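Local atomic coordinates of probable amidase (Thermus thermophilus, PDB entry 2DC0), a protein that is probably an amidase of the amidase-signature family, built around a large mixed beta sheet flanked by helices. Residues V233-L245 against L264-L278. Sequence-based numbering, arbitrary orientation.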
loop_
_atom_site.group_PDB
_atom_site.type_symbol
_atom_site.label_atom_id
_atom_site.label_comp_id
_atom_site.label_asym_id
_atom_site.label_seq_id
_atom_site.Cartn_x
_atom_site.Cartn_y
_atom_site.Cartn_z
ATOM N N VAL A 233 12.765 24.464 0.421
ATOM C CA VAL A 233 12.077 24.264 -0.845
ATOM C C VAL A 233 12.704 25.145 -1.917
ATOM O O VAL A 233 12.886 26.341 -1.709
ATOM C CB VAL A 233 10.579 24.614 -0.733
ATOM C CG1 VAL A 233 9.925 24.514 -2.101
ATOM C CG2 VAL A 233 9.897 23.678 0.249
ATOM N N GLN A 234 13.021 24.544 -3.059
ATOM C CA GLN A 234 13.621 25.262 -4.175
ATOM C C GLN A 234 13.160 24.652 -5.489
ATOM O O GLN A 234 13.347 23.460 -5.722
ATOM C CB GLN A 234 15.151 25.194 -4.102
ATOM C CG GLN A 234 15.853 25.664 -5.375
ATOM C CD GLN A 234 17.358 25.401 -5.361
ATOM O OE1 GLN A 234 17.804 24.316 -4.984
ATOM N NE2 GLN A 234 18.141 26.387 -5.797
ATOM N N ASN A 235 12.548 25.465 -6.344
ATOM C CA ASN A 235 12.087 24.981 -7.640
ATOM C C ASN A 235 11.213 23.736 -7.500
ATOM O O ASN A 235 11.471 22.703 -8.115
ATOM C CB ASN A 235 13.293 24.676 -8.527
ATOM C CG ASN A 235 14.095 25.924 -8.866
ATOM O OD1 ASN A 235 15.319 25.881 -9.003
ATOM N ND2 ASN A 235 13.400 27.041 -9.014
ATOM N N PRO A 236 10.156 23.824 -6.683
ATOM C CA PRO A 236 9.265 22.678 -6.492
ATOM C C PRO A 236 8.601 22.275 -7.805
ATOM O O PRO A 236 8.299 23.124 -8.646
ATOM C CB PRO A 236 8.261 23.193 -5.466
ATOM C CG PRO A 236 8.178 24.658 -5.795
ATOM C CD PRO A 236 9.631 25.018 -5.996
ATOM N N VAL A 237 8.404 20.975 -7.986
ATOM C CA VAL A 237 7.760 20.454 -9.188
ATOM C C VAL A 237 6.451 19.824 -8.727
ATOM O O VAL A 237 6.452 18.863 -7.959
ATOM C CB VAL A 237 8.627 19.374 -9.877
ATOM C CG1 VAL A 237 7.912 18.842 -11.112
ATOM C CG2 VAL A 237 9.986 19.967 -10.268
ATOM N N PHE A 238 5.338 20.374 -9.194
ATOM C CA PHE A 238 4.025 19.880 -8.811
ATOM C C PHE A 238 3.353 19.128 -9.945
ATOM O O PHE A 238 3.341 19.590 -11.086
ATOM C CB PHE A 238 3.139 21.046 -8.376
ATOM C CG PHE A 238 3.630 21.755 -7.145
ATOM C CD1 PHE A 238 3.534 21.150 -5.891
ATOM C CD2 PHE A 238 4.176 23.034 -7.234
ATOM C CE1 PHE A 238 3.968 21.813 -4.743
ATOM C CE2 PHE A 238 4.614 23.706 -6.093
ATOM C CZ PHE A 238 4.510 23.094 -4.844
ATOM N N GLY A 239 2.796 17.965 -9.623
ATOM C CA GLY A 239 2.101 17.175 -10.623
ATOM C C GLY A 239 0.607 17.419 -10.499
ATOM O O GLY A 239 0.069 17.485 -9.389
ATOM N N VAL A 240 -0.065 17.559 -11.635
ATOM C CA VAL A 240 -1.503 17.803 -11.646
ATOM C C VAL A 240 -2.187 16.684 -12.428
ATOM O O VAL A 240 -1.945 16.516 -13.624
ATOM C CB VAL A 240 -1.817 19.176 -12.299
ATOM C CG1 VAL A 240 -3.315 19.400 -12.368
ATOM C CG2 VAL A 240 -1.153 20.290 -11.494
ATOM N N PRO A 241 -3.040 15.893 -11.751
ATOM C CA PRO A 241 -3.763 14.778 -12.367
ATOM C C PRO A 241 -5.012 15.236 -13.104
ATOM O O PRO A 241 -6.138 14.996 -12.661
ATOM C CB PRO A 241 -4.069 13.881 -11.174
ATOM C CG PRO A 241 -4.335 14.882 -10.087
ATOM C CD PRO A 241 -3.243 15.912 -10.290
ATOM N N LEU A 242 -4.799 15.889 -14.243
ATOM C CA LEU A 242 -5.897 16.411 -15.047
ATOM C C LEU A 242 -6.944 15.373 -15.444
ATOM O O LEU A 242 -8.140 15.657 -15.381
ATOM C CB LEU A 242 -5.333 17.110 -16.291
ATOM C CG LEU A 242 -4.496 18.362 -15.975
ATOM C CD1 LEU A 242 -3.997 18.996 -17.272
ATOM C CD2 LEU A 242 -5.334 19.368 -15.195
ATOM N N ASP A 243 -6.512 14.174 -15.840
ATOM C CA ASP A 243 -7.478 13.154 -16.235
ATOM C C ASP A 243 -8.392 12.783 -15.063
ATOM O O ASP A 243 -9.604 12.630 -15.233
ATOM C CB ASP A 243 -6.779 11.911 -16.853
ATOM C CG ASP A 243 -5.765 11.234 -15.921
ATOM O OD1 ASP A 243 -5.434 11.767 -14.842
ATOM O OD2 ASP A 243 -5.282 10.144 -16.297
ATOM N N PHE A 244 -7.818 12.683 -13.867
ATOM C CA PHE A 244 -8.594 12.367 -12.671
ATOM C C PHE A 244 -9.595 13.486 -12.361
ATOM O O PHE A 244 -10.725 13.229 -11.936
ATOM C CB PHE A 244 -7.662 12.189 -11.470
ATOM C CG PHE A 244 -8.382 11.924 -10.179
ATOM C CD1 PHE A 244 -8.998 10.700 -9.949
ATOM C CD2 PHE A 244 -8.466 12.911 -9.200
ATOM C CE1 PHE A 244 -9.691 10.461 -8.757
ATOM C CE2 PHE A 244 -9.158 12.686 -8.005
ATOM C CZ PHE A 244 -9.769 11.463 -7.786
ATOM N N LEU A 245 -9.176 14.729 -12.577
ATOM C CA LEU A 245 -10.025 15.894 -12.287
ATOM C C LEU A 245 -11.055 16.223 -13.359
ATOM O O LEU A 245 -12.014 16.955 -13.111
ATOM C CB LEU A 245 -9.148 17.126 -12.055
ATOM C CG LEU A 245 -8.237 17.099 -10.825
ATOM C CD1 LEU A 245 -7.316 18.313 -10.850
ATOM C CD2 LEU A 245 -9.080 17.091 -9.558
ATOM N N LEU A 264 2.078 29.663 -10.777
ATOM C CA LEU A 264 3.212 28.905 -10.237
ATOM C C LEU A 264 4.544 29.107 -10.956
ATOM O O LEU A 264 5.583 29.221 -10.312
ATOM C CB LEU A 264 2.866 27.411 -10.157
ATOM C CG LEU A 264 1.908 27.061 -9.009
ATOM C CD1 LEU A 264 1.570 25.571 -9.033
ATOM C CD2 LEU A 264 2.571 27.425 -7.672
ATOM N N PRO A 265 4.534 29.160 -12.300
ATOM C CA PRO A 265 5.795 29.360 -13.025
ATOM C C PRO A 265 6.462 30.678 -12.628
ATOM O O PRO A 265 7.673 30.734 -12.428
ATOM C CB PRO A 265 5.359 29.341 -14.494
ATOM C CG PRO A 265 4.184 28.398 -14.469
ATOM C CD PRO A 265 3.436 28.863 -13.239
ATOM N N ALA A 266 5.670 31.737 -12.502
ATOM C CA ALA A 266 6.219 33.033 -12.112
ATOM C C ALA A 266 6.731 32.982 -10.673
ATOM O O ALA A 266 7.577 33.785 -10.274
ATOM C CB ALA A 266 5.157 34.124 -12.254
ATOM N N LEU A 267 6.218 32.032 -9.896
ATOM C CA LEU A 267 6.631 31.874 -8.503
ATOM C C LEU A 267 7.858 30.972 -8.402
ATOM O O LEU A 267 8.252 30.562 -7.314
ATOM C CB LEU A 267 5.481 31.297 -7.674
ATOM C CG LEU A 267 4.294 32.241 -7.452
ATOM C CD1 LEU A 267 3.139 31.487 -6.809
ATOM C CD2 LEU A 267 4.727 33.405 -6.569
ATOM N N ARG A 268 8.451 30.667 -9.552
ATOM C CA ARG A 268 9.645 29.835 -9.611
ATOM C C ARG A 268 9.361 28.380 -9.231
ATOM O O ARG A 268 10.122 27.752 -8.494
ATOM C CB ARG A 268 10.731 30.420 -8.705
ATOM C CG ARG A 268 11.089 31.871 -9.024
ATOM C CD ARG A 268 11.827 31.995 -10.347
ATOM N NE ARG A 268 12.237 33.374 -10.619
ATOM C CZ ARG A 268 11.419 34.337 -11.041
ATOM N NH1 ARG A 268 10.135 34.079 -11.249
ATOM N NH2 ARG A 268 11.886 35.561 -11.248
ATOM N N ALA A 269 8.247 27.860 -9.731
ATOM C CA ALA A 269 7.849 26.476 -9.504
ATOM C C ALA A 269 7.525 25.893 -10.872
ATOM O O ALA A 269 7.372 26.636 -11.841
ATOM C CB ALA A 269 6.615 26.415 -8.598
ATOM N N GLU A 270 7.423 24.571 -10.961
ATOM C CA GLU A 270 7.096 23.931 -12.232
ATOM C C GLU A 270 5.814 23.122 -12.083
ATOM O O GLU A 270 5.542 22.557 -11.022
ATOM C CB GLU A 270 8.222 23.003 -12.686
ATOM C CG GLU A 270 8.178 22.707 -14.183
ATOM C CD GLU A 270 8.945 21.454 -14.566
ATOM O OE1 GLU A 270 10.059 21.252 -14.041
ATOM O OE2 GLU A 270 8.433 20.676 -15.402
ATOM N N VAL A 271 5.028 23.076 -13.152
ATOM C CA VAL A 271 3.773 22.341 -13.152
ATOM C C VAL A 271 3.777 21.296 -14.261
ATOM O O VAL A 271 3.937 21.635 -15.436
ATOM C CB VAL A 271 2.578 23.285 -13.385
ATOM C CG1 VAL A 271 1.280 22.497 -13.367
ATOM C CG2 VAL A 271 2.563 24.377 -12.317
ATOM N N ARG A 272 3.602 20.033 -13.891
ATOM C CA ARG A 272 3.582 18.956 -14.873
ATOM C C ARG A 272 2.296 18.155 -14.768
ATOM O O ARG A 272 1.849 17.821 -13.671
ATOM C CB ARG A 272 4.765 18.004 -14.666
ATOM C CG ARG A 272 6.143 18.645 -14.806
ATOM C CD ARG A 272 7.252 17.611 -14.571
ATOM N NE ARG A 272 8.577 18.228 -14.519
ATOM C CZ ARG A 272 9.707 17.571 -14.273
ATOM N NH1 ARG A 272 9.682 16.262 -14.053
ATOM N NH2 ARG A 272 10.863 18.225 -14.241
ATOM N N GLU A 273 1.694 17.856 -15.913
ATOM C CA GLU A 273 0.486 17.052 -15.915
ATOM C C GLU A 273 0.913 15.622 -15.628
ATOM O O GLU A 273 1.963 15.186 -16.099
ATOM C CB GLU A 273 -0.207 17.078 -17.279
ATOM C CG GLU A 273 -1.537 16.332 -17.251
ATOM C CD GLU A 273 -2.142 16.121 -18.623
ATOM O OE1 GLU A 273 -1.826 16.893 -19.555
ATOM O OE2 GLU A 273 -2.955 15.185 -18.760
ATOM N N VAL A 274 0.114 14.904 -14.845
ATOM C CA VAL A 274 0.396 13.505 -14.532
ATOM C C VAL A 274 -0.903 12.740 -14.731
ATOM O O VAL A 274 -1.981 13.336 -14.736
ATOM C CB VAL A 274 0.864 13.291 -13.058
ATOM C CG1 VAL A 274 2.167 14.035 -12.799
ATOM C CG2 VAL A 274 -0.222 13.737 -12.093
ATOM N N SER A 275 -0.803 11.426 -14.902
ATOM C CA SER A 275 -1.989 10.593 -15.092
ATOM C C SER A 275 -2.319 9.821 -13.817
ATOM O O SER A 275 -1.450 9.173 -13.235
ATOM C CB SER A 275 -1.771 9.606 -16.244
ATOM O OG SER A 275 -2.872 8.712 -16.359
ATOM N N LEU A 276 -3.561 9.895 -13.392
ATOM C CA LEU A 276 -4.062 9.220 -12.200
ATOM C C LEU A 276 -5.505 8.766 -12.396
ATOM O O LEU A 276 -6.409 9.315 -11.775
ATOM C CB LEU A 276 -3.638 9.981 -10.943
ATOM C CG LEU A 276 -4.133 9.417 -9.608
ATOM C CD1 LEU A 276 -2.969 8.825 -8.831
ATOM C CD2 LEU A 276 -4.816 10.511 -8.804
ATOM N N PRO A 277 -5.731 7.813 -13.314
ATOM C CA PRO A 277 -7.067 7.299 -13.641
ATOM C C PRO A 277 -7.902 6.916 -12.426
ATOM O O PRO A 277 -8.985 7.455 -12.212
ATOM C CB PRO A 277 -6.766 6.089 -14.524
ATOM C CG PRO A 277 -5.471 6.466 -15.183
ATOM C CD PRO A 277 -4.693 7.050 -14.031
ATOM N N LEU A 278 -7.399 5.966 -11.649
ATOM C CA LEU A 278 -8.094 5.503 -10.455
ATOM C C LEU A 278 -9.546 5.167 -10.765
ATOM O O LEU A 278 -10.450 5.516 -10.005
ATOM C CB LEU A 278 -8.034 6.579 -9.361
ATOM C CG LEU A 278 -6.626 6.968 -8.889
ATOM C CD1 LEU A 278 -6.715 8.047 -7.811
ATOM C CD2 LEU A 278 -5.917 5.733 -8.349
HETATM O O HOH W 1 11.809 28.171 -6.351
HETATM O O HOH W 2 -3.824 13.635 -16.712
#
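Val237 to Val240 pair in parallel with Glu270 to Glu273, one of the two outermost strands of the large mixed sheet within this chain; helix 251-263 links the two as a beta-alpha-beta crossover. Five backbone hydrogen bonds join them, from Glu270 N to Pro236 O at one end to Val274 N to Val240 O at the other.

Past the strands, the carboxylate of Asp243, in the short helix 242-245, takes over the pairing. Its OD1 receives Leu276 N at 3.0 Å through the syn lone pair, and OD2 accepts Ser275 OG at 2.8 Å. With CG lodged between its own backbone N and carbonyl carbon (chi1 58°), Asp243 turns OD1 to the backbone N-H of Leu276 and OD2 to the hydroxyl of Ser275. One water accepts from Asp243 N and donates to Glu273 OE2 and Val274 O, and at the other end a second water links Asn235 N to Arg268 O.

Apolar contacts differ between the faces. Beside the crossover helix, whose Phe257 and Leu261 cover Val240, the CG2 of Val240 meets Val271 CG1 at 3.8 Å; on this face too, the Phe238 ring takes Ala269 CB at its edge. Leu242 crosses Glu273 at about a right angle, its CD1 3.6 Å from Glu273 CG. Leu276 CD2 lies over one face of the Phe244 ring, offset toward the rim, and Leu276 also packs on helix 324-345.

On the face of Val237, Arg272 grips Glu270 side-on in a salt bridge: NE reaches OE2 at 2.6 Å and NH2 reaches OE1 at 3.1 Å. This pairing probably steadies the guanidinium, over one face of which sits Val237 CG1, 3.5 Å from Arg272 NE.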